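Putative phosphoenolpyruvate-dependent sugar phosphotransferase system (PTS) permease (Klebsiella pneumoniae subsp. pneumoniae, PDB 3MTQ) is probably a cytoplasmic EIIA component of the mannose/fructose type, relaying phosphate in phosphoenolpyruvate-dependent sugar uptake. Local coordinates at residues A[105-118]-A[130-142]. Numbering follows the deposited sequence.
Sequences HLLSGLNLPLIIDL and LITEALTNAKESI
Leu118 lays its CD2 methyl into the angle between Leu130 and Ala134, 3.5 Å from Ala134 CB and 3.6 Å from Leu130 CG, and the two leucine side chains cross at about a right angle. One turn earlier, Leu114 runs alongside Leu135, both pointing the same way. Leu114 CD1, carried there by a chi1 of 173° that sets CG opposite the backbone N, lies 3.8 Å from Ala134 C. The small side chains of Ala134 and Ala138 let helices 112-118 and 130-141 come within 8.1 Å, axis to axis, at a crossing angle of 140°; Ala138 CB sits 3.7 Å from Leu114 N. Toward the C-terminal end of helix 130-141, Pro113 sets CB and CG of its ring against the Ser141 hydroxyl. At the more open edge, the side chains of Asp117 and Asn137 cross at about a right angle, their carboxylate and amide planes 31° apart. Asp117 OD1 lies 2.9 Å from Asn137 ND2, a tentative contact, since each residue is modelled in two conformers.

Asn111 caps helix 112-118: its OD1 accepts from Leu114 N, the donor standing above the carbonyl plane, while ND2 gives a bond to Gly109 O. Both ends of the amide are thus engaged, which fixes its rotation and ties the turn after strand 105-108 to the first turn of the helix. On the strand itself, Leu107 rests on Ile131 CG2, and Ile131 CD1 meets the His105 ring obliquely, 3.6 Å from His105 ND1. That nitrogen is hydrogen-bonded to Tyr144 of the second subunit. Helix 130-141 runs nearly parallel to strand 105-108, packing on it and the following helix beside the dimer interface. This strand edges a four-stranded parallel sheet, extended by an antiparallel strand of the second subunit, as in mannose-family EIIA dimers.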
# COMPACT_ATOMS: atom_id res chain seq x y z
N HIS A 105 -11.77 6.38 -13.65
CA HIS A 105 -11.99 5.48 -12.52
C HIS A 105 -11.07 5.85 -11.38
O HIS A 105 -9.85 6.05 -11.61
CB HIS A 105 -11.76 4.06 -12.97
CG HIS A 105 -12.67 3.63 -14.07
ND1 HIS A 105 -13.93 3.10 -13.83
CD2 HIS A 105 -12.55 3.75 -15.41
CE1 HIS A 105 -14.50 2.85 -14.99
NE2 HIS A 105 -13.69 3.24 -15.96
N LEU A 106 -11.65 6.01 -10.19
CA LEU A 106 -10.93 6.45 -8.99
C LEU A 106 -11.04 5.38 -7.93
O LEU A 106 -12.15 5.05 -7.49
CB LEU A 106 -11.45 7.81 -8.45
CG LEU A 106 -10.70 8.41 -7.23
CD1 LEU A 106 -9.16 8.63 -7.58
CD2 LEU A 106 -11.35 9.74 -6.72
N LEU A 107 -9.92 4.77 -7.61
CA LEU A 107 -9.82 3.84 -6.49
C LEU A 107 -9.02 4.50 -5.37
O LEU A 107 -8.03 5.20 -5.62
CB LEU A 107 -9.12 2.58 -6.94
CG LEU A 107 -9.79 1.64 -7.95
CD1 LEU A 107 -10.08 2.32 -9.31
CD2 LEU A 107 -8.86 0.44 -8.10
N SER A 108 -9.44 4.26 -4.14
CA SER A 108 -8.71 4.78 -2.98
C SER A 108 -8.15 3.64 -2.16
O SER A 108 -8.88 2.71 -1.82
CB SER A 108 -9.63 5.60 -2.09
OG SER A 108 -10.34 4.77 -1.20
N GLY A 109 -6.85 3.72 -1.83
CA GLY A 109 -6.20 2.68 -0.99
C GLY A 109 -5.16 1.85 -1.71
O GLY A 109 -5.12 0.63 -1.64
N LEU A 110 -4.21 2.51 -2.35
CA LEU A 110 -3.12 1.84 -2.97
C LEU A 110 -2.50 0.74 -2.15
O LEU A 110 -2.24 0.90 -0.95
CB LEU A 110 -1.98 2.85 -3.21
CG LEU A 110 -1.85 3.69 -4.44
CD1 LEU A 110 -0.59 4.50 -4.18
CD2 LEU A 110 -1.70 2.86 -5.71
N ASN A 111 -2.23 -0.37 -2.82
CA ASN A 111 -1.60 -1.53 -2.21
C ASN A 111 -1.17 -2.46 -3.31
O ASN A 111 -1.63 -2.36 -4.45
CB ASN A 111 -2.57 -2.24 -1.20
CG ASN A 111 -3.74 -2.92 -1.87
OD1 ASN A 111 -3.63 -4.05 -2.39
ND2 ASN A 111 -4.91 -2.26 -1.84
N LEU A 112 -0.21 -3.31 -3.01
CA LEU A 112 0.41 -4.16 -3.99
C LEU A 112 -0.51 -5.24 -4.53
O LEU A 112 -0.65 -5.44 -5.73
CB LEU A 112 1.68 -4.79 -3.43
CG LEU A 112 2.60 -5.54 -4.40
CD1 LEU A 112 2.85 -4.89 -5.81
CD2 LEU A 112 3.94 -5.90 -3.69
N PRO A 113 -1.19 -5.93 -3.63
CA PRO A 113 -2.01 -6.97 -4.24
C PRO A 113 -2.98 -6.40 -5.27
O PRO A 113 -3.20 -7.01 -6.33
CB PRO A 113 -2.80 -7.57 -3.06
CG PRO A 113 -2.30 -6.90 -1.79
CD PRO A 113 -1.10 -5.99 -2.17
N LEU A 114 -3.60 -5.26 -4.98
CA LEU A 114 -4.54 -4.61 -5.92
C LEU A 114 -3.97 -4.36 -7.28
O LEU A 114 -4.55 -4.72 -8.32
CB LEU A 114 -5.08 -3.31 -5.33
CG LEU A 114 -5.94 -2.44 -6.24
CD1 LEU A 114 -7.25 -3.19 -6.55
CD2 LEU A 114 -6.21 -1.11 -5.55
N ILE A 115 -2.80 -3.74 -7.30
CA ILE A 115 -2.12 -3.52 -8.54
C ILE A 115 -1.75 -4.79 -9.33
O ILE A 115 -1.98 -4.85 -10.54
CB ILE A 115 -0.88 -2.61 -8.29
CG1 ILE A 115 -1.30 -1.36 -7.56
CG2 ILE A 115 -0.25 -2.32 -9.64
CD1 ILE A 115 -2.49 -0.68 -8.16
N ILE A 116 -1.25 -5.81 -8.66
CA ILE A 116 -0.94 -7.08 -9.30
C ILE A 116 -2.19 -7.73 -9.93
O ILE A 116 -2.17 -8.22 -11.08
CB ILE A 116 -0.28 -8.05 -8.30
CG1 ILE A 116 1.11 -7.53 -7.91
CG2 ILE A 116 -0.14 -9.43 -8.91
CD1 ILE A 116 1.92 -7.15 -9.12
N ASP A 117 -3.30 -7.74 -9.19
CA ASP A 117 -4.55 -8.31 -9.71
C ASP A 117 -5.07 -7.57 -10.94
O ASP A 117 -5.52 -8.18 -11.92
CB ASP A 117 -5.65 -8.35 -8.64
CG ASP A 117 -6.65 -9.49 -8.87
OD1 ASP A 117 -6.21 -10.64 -8.73
OD2 ASP A 117 -7.84 -9.25 -9.21
N LEU A 118 -5.03 -6.24 -10.91
CA LEU A 118 -5.39 -5.39 -12.05
C LEU A 118 -4.53 -5.69 -13.28
O LEU A 118 -5.06 -5.81 -14.40
CB LEU A 118 -5.27 -3.90 -11.69
CG LEU A 118 -6.36 -3.37 -10.74
CD1 LEU A 118 -6.05 -1.97 -10.14
CD2 LEU A 118 -7.68 -3.38 -11.51
N LEU A 130 -13.29 -5.70 -13.83
CA LEU A 130 -11.87 -5.64 -13.46
C LEU A 130 -11.60 -5.02 -12.07
O LEU A 130 -10.89 -5.61 -11.22
CB LEU A 130 -11.13 -4.81 -14.52
CG LEU A 130 -9.67 -4.38 -14.28
CD1 LEU A 130 -8.75 -5.56 -14.41
CD2 LEU A 130 -9.26 -3.35 -15.24
N ILE A 131 -12.08 -3.81 -11.88
CA ILE A 131 -11.84 -3.03 -10.68
C ILE A 131 -12.50 -3.66 -9.42
O ILE A 131 -11.88 -3.83 -8.40
CB ILE A 131 -12.33 -1.57 -10.87
CG1 ILE A 131 -11.37 -0.80 -11.86
CG2 ILE A 131 -12.38 -0.87 -9.52
CD1 ILE A 131 -11.99 0.41 -12.55
N THR A 132 -13.77 -4.02 -9.52
CA THR A 132 -14.45 -4.62 -8.39
C THR A 132 -13.82 -5.97 -8.00
O THR A 132 -13.54 -6.19 -6.82
CB THR A 132 -15.97 -4.76 -8.67
OG1 THR A 132 -16.16 -5.43 -9.91
CG2 THR A 132 -16.64 -3.40 -8.75
N GLU A 133 -13.57 -6.85 -8.98
CA GLU A 133 -12.89 -8.13 -8.73
C GLU A 133 -11.48 -7.96 -8.13
O GLU A 133 -11.07 -8.67 -7.18
CB GLU A 133 -12.83 -9.02 -9.99
CG GLU A 133 -14.21 -9.64 -10.37
CD GLU A 133 -14.19 -10.58 -11.57
OE1 GLU A 133 -13.16 -10.70 -12.29
OE2 GLU A 133 -15.24 -11.21 -11.81
N ALA A 134 -10.71 -7.05 -8.71
CA ALA A 134 -9.39 -6.76 -8.17
C ALA A 134 -9.47 -6.26 -6.72
O ALA A 134 -8.68 -6.67 -5.88
CB ALA A 134 -8.64 -5.73 -9.07
N LEU A 135 -10.40 -5.36 -6.43
CA LEU A 135 -10.56 -4.87 -5.08
C LEU A 135 -10.96 -5.99 -4.13
O LEU A 135 -10.42 -6.08 -3.02
CB LEU A 135 -11.59 -3.73 -4.97
CG LEU A 135 -11.02 -2.40 -5.46
CD1 LEU A 135 -12.08 -1.47 -5.89
CD2 LEU A 135 -10.13 -1.77 -4.37
N THR A 136 -11.88 -6.83 -4.57
CA THR A 136 -12.27 -7.98 -3.72
C THR A 136 -11.10 -8.91 -3.42
O THR A 136 -10.86 -9.23 -2.27
CB THR A 136 -13.41 -8.77 -4.36
OG1 THR A 136 -14.55 -7.93 -4.44
CG2 THR A 136 -13.70 -10.02 -3.50
N ASN A 137 -10.34 -9.26 -4.46
CA ASN A 137 -9.20 -10.19 -4.35
C ASN A 137 -8.07 -9.57 -3.52
O ASN A 137 -7.38 -10.25 -2.75
CB ASN A 137 -8.69 -10.57 -5.75
CG ASN A 137 -7.98 -11.92 -5.79
OD1 ASN A 137 -8.57 -12.98 -5.53
ND2 ASN A 137 -6.71 -11.90 -6.15
N ALA A 138 -7.89 -8.25 -3.67
CA ALA A 138 -6.89 -7.49 -2.88
C ALA A 138 -7.23 -7.50 -1.40
O ALA A 138 -6.37 -7.75 -0.53
CB ALA A 138 -6.80 -6.04 -3.38
N LYS A 139 -8.49 -7.20 -1.10
CA LYS A 139 -8.94 -7.18 0.29
C LYS A 139 -8.79 -8.55 0.97
O LYS A 139 -8.45 -8.64 2.16
CB LYS A 139 -10.36 -6.64 0.38
CG LYS A 139 -10.50 -5.13 0.15
CD LYS A 139 -11.95 -4.70 0.37
CE LYS A 139 -12.27 -3.42 -0.37
NZ LYS A 139 -13.37 -2.65 0.26
N GLU A 140 -9.03 -9.62 0.22
CA GLU A 140 -8.86 -10.98 0.74
C GLU A 140 -7.41 -11.23 1.12
O GLU A 140 -7.14 -11.87 2.13
CB GLU A 140 -9.27 -12.02 -0.30
CG GLU A 140 -10.77 -12.05 -0.64
CD GLU A 140 -11.10 -13.16 -1.67
OE1 GLU A 140 -10.71 -14.33 -1.41
OE2 GLU A 140 -11.75 -12.85 -2.72
N SER A 141 -6.50 -10.72 0.29
CA SER A 141 -5.05 -10.80 0.51
C SER A 141 -4.44 -9.99 1.70
O SER A 141 -3.33 -10.29 2.17
CB SER A 141 -4.38 -10.30 -0.77
OG SER A 141 -2.99 -10.44 -0.67
N ILE A 142 -5.13 -8.91 2.08
CA ILE A 142 -4.76 -8.07 3.23
C ILE A 142 -5.23 -8.79 4.50
O ILE A 142 -6.43 -8.94 4.73
CB ILE A 142 -5.41 -6.67 3.07
CG1 ILE A 142 -4.78 -5.96 1.84
CG2 ILE A 142 -5.26 -5.83 4.30
CD1 ILE A 142 -5.60 -4.84 1.26